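Local coordinates for divalent-cation tolerance protein CutA (Thermus thermophilus, PDB 1NZA) that probably takes part in resistance toward heavy metals as a homotrimeric, cytoplasmic member of the CutA family, at residues I7-E12 against A73-T78. Numbering follows the deposited sequence.
With NA (sodium ion), chain B.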
loop_
_atom_site.group_PDB
_atom_site.type_symbol
_atom_site.label_atom_id
_atom_site.label_comp_id
_atom_site.label_asym_id
_atom_site.label_seq_id
_atom_site.Cartn_x
_atom_site.Cartn_y
_atom_site.Cartn_z
ATOM N N ILE A 7 -3.479 8.660 0.398
ATOM C CA ILE A 7 -3.614 10.054 -0.013
ATOM C C ILE A 7 -2.251 10.460 -0.552
ATOM O O ILE A 7 -1.235 10.146 0.061
ATOM C CB ILE A 7 -3.916 10.989 1.185
ATOM C CG1 ILE A 7 -5.200 10.556 1.898
ATOM C CG2 ILE A 7 -4.066 12.435 0.696
ATOM C CD1 ILE A 7 -5.418 11.260 3.219
ATOM N N THR A 8 -2.209 11.120 -1.701
ATOM C CA THR A 8 -0.919 11.582 -2.194
ATOM C C THR A 8 -0.944 13.098 -2.086
ATOM O O THR A 8 -2.008 13.716 -2.197
ATOM C CB THR A 8 -0.649 11.139 -3.637
ATOM O OG1 THR A 8 -1.806 11.383 -4.439
ATOM C CG2 THR A 8 -0.302 9.654 -3.678
ATOM N N VAL A 9 0.227 13.685 -1.839
ATOM C CA VAL A 9 0.369 15.127 -1.681
ATOM C C VAL A 9 1.594 15.611 -2.468
ATOM O O VAL A 9 2.496 14.834 -2.774
ATOM C CB VAL A 9 0.501 15.498 -0.183
ATOM C CG1 VAL A 9 -0.735 15.017 0.582
ATOM C CG2 VAL A 9 1.745 14.851 0.410
ATOM N N PRO A 10 1.638 16.910 -2.804
ATOM C CA PRO A 10 2.740 17.497 -3.570
ATOM C C PRO A 10 4.039 17.837 -2.850
ATOM O O PRO A 10 5.065 18.035 -3.506
ATOM C CB PRO A 10 2.095 18.741 -4.170
ATOM C CG PRO A 10 1.201 19.184 -3.069
ATOM C CD PRO A 10 0.550 17.891 -2.622
ATOM N N SER A 11 4.007 17.908 -1.524
ATOM C CA SER A 11 5.204 18.273 -0.768
ATOM C C SER A 11 5.225 17.711 0.641
ATOM O O SER A 11 4.196 17.317 1.181
ATOM C CB SER A 11 5.314 19.798 -0.679
ATOM O OG SER A 11 4.228 20.330 0.067
ATOM N N GLU A 12 6.415 17.689 1.235
ATOM C CA GLU A 12 6.594 17.197 2.594
ATOM C C GLU A 12 5.799 18.080 3.554
ATOM O O GLU A 12 5.242 17.602 4.545
ATOM C CB GLU A 12 8.073 17.231 2.977
ATOM C CG GLU A 12 8.345 16.739 4.386
ATOM C CD GLU A 12 9.776 16.982 4.820
ATOM O OE1 GLU A 12 10.701 16.618 4.065
ATOM O OE2 GLU A 12 9.975 17.533 5.922
ATOM N N ALA A 73 -9.939 20.306 2.774
ATOM C CA ALA A 73 -9.669 21.648 3.283
ATOM C C ALA A 73 -8.175 21.958 3.326
ATOM O O ALA A 73 -7.738 23.024 2.891
ATOM C CB ALA A 73 -10.268 21.807 4.676
ATOM N N LEU A 74 -7.399 21.018 3.859
ATOM C CA LEU A 74 -5.954 21.182 3.977
ATOM C C LEU A 74 -5.211 20.965 2.661
ATOM O O LEU A 74 -4.245 21.664 2.371
ATOM C CB LEU A 74 -5.405 20.220 5.035
ATOM C CG LEU A 74 -5.874 20.418 6.482
ATOM C CD1 LEU A 74 -5.427 19.243 7.332
ATOM C CD2 LEU A 74 -5.318 21.724 7.038
ATOM N N HIS A 75 -5.663 20.002 1.864
ATOM C CA HIS A 75 -5.012 19.695 0.592
ATOM C C HIS A 75 -5.155 20.869 -0.379
ATOM O O HIS A 75 -6.244 21.410 -0.563
ATOM C CB HIS A 75 -5.622 18.422 -0.009
ATOM C CG HIS A 75 -4.718 17.705 -0.967
ATOM N ND1 HIS A 75 -4.340 18.239 -2.180
ATOM C CD2 HIS A 75 -4.136 16.484 -0.896
ATOM C CE1 HIS A 75 -3.567 17.376 -2.818
ATOM N NE2 HIS A 75 -3.429 16.302 -2.059
ATOM N N PRO A 76 -4.047 21.273 -1.021
ATOM C CA PRO A 76 -4.052 22.393 -1.969
ATOM C C PRO A 76 -4.804 22.182 -3.282
ATOM O O PRO A 76 -5.235 23.150 -3.908
ATOM C CB PRO A 76 -2.565 22.656 -2.190
ATOM C CG PRO A 76 -1.970 21.287 -2.070
ATOM C CD PRO A 76 -2.682 20.741 -0.853
ATOM N N TYR A 77 -4.971 20.930 -3.694
ATOM C CA TYR A 77 -5.653 20.639 -4.951
ATOM C C TYR A 77 -7.138 20.326 -4.777
ATOM O O TYR A 77 -7.555 19.738 -3.779
ATOM C CB TYR A 77 -4.916 19.502 -5.671
ATOM C CG TYR A 77 -3.476 19.864 -6.007
ATOM C CD1 TYR A 77 -2.537 18.881 -6.327
ATOM C CD2 TYR A 77 -3.050 21.200 -5.989
ATOM C CE1 TYR A 77 -1.206 19.218 -6.617
ATOM C CE2 TYR A 77 -1.727 21.546 -6.276
ATOM C CZ TYR A 77 -0.809 20.553 -6.588
ATOM O OH TYR A 77 0.505 20.897 -6.858
ATOM N N THR A 78 -7.931 20.736 -5.762
ATOM C CA THR A 78 -9.379 20.553 -5.728
ATOM C C THR A 78 -9.890 19.125 -5.565
ATOM O O THR A 78 -10.740 18.871 -4.712
ATOM C CB THR A 78 -10.043 21.173 -6.978
ATOM O OG1 THR A 78 -9.484 20.594 -8.163
ATOM C CG2 THR A 78 -9.821 22.677 -6.996
HETATM NA NA NA B . -1.534 12.095 -6.602
HETATM O O HOH W 1 -2.124 9.710 -7.219
HETATM O O HOH W 2 -1.245 12.657 -8.922
#
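His75 reaches Thr8 because its CG stands trans to the backbone N (chi1 -156°), which carries the imidazole from the end of helix 64-74 across to strand 2-9, while chi2 of -66° sets the ring so that NE2 meets the Thr8 carbonyl and ND1 turns back toward its own chain. NE2 donates to Thr8 O over 3.0 Å, nearly straight at 162°, and the oxygen lies in the ring plane just as the donor lies in the carbonyl plane. At the other nitrogen, ND1 accepts from Tyr77 N at 3.2 Å, again in the ring plane. Two bonds thus fix the ring's rotation and define its tautomer, with the proton on NE2; histidine suits this buried place because one flat ring can both donate and accept.

Apolar groups fill in around these bonds. Ile7 CG2 sits by the ring edge, 4.4 Å from His75 CD2, and Val9 CG1 comes within 4.0 Å of His75 NE2; these branched aliphatic side chains suit a buried strand end and also pack on strand 47-60. Farther out, Pro10 CG meets Pro76 CG at 3.9 Å, two compact rings that offer apolar surface while restraining the backbone where each segment leaves regular structure. Pro10 CB touches the phenol end of Tyr77, 3.8 Å from OH, and Pro76 CG lies over one face of that ring, displaced toward its rim.

The Thr8 hydroxyl serves a different task. Its OG1 binds sodium at 2.3 Å, alongside two waters and Glu52. The same oxygen is hydrogen-bonded to Glu81. One threonine therefore offers its carbonyl to the histidine and its hydroxyl to the metal. The His75 bond and the proline packing join the loop following helix 64-74 to the end of strand 2-9, with Thr8 supplying one ligand of the sodium site, in the ferredoxin-like alpha/beta fold of the CutA family.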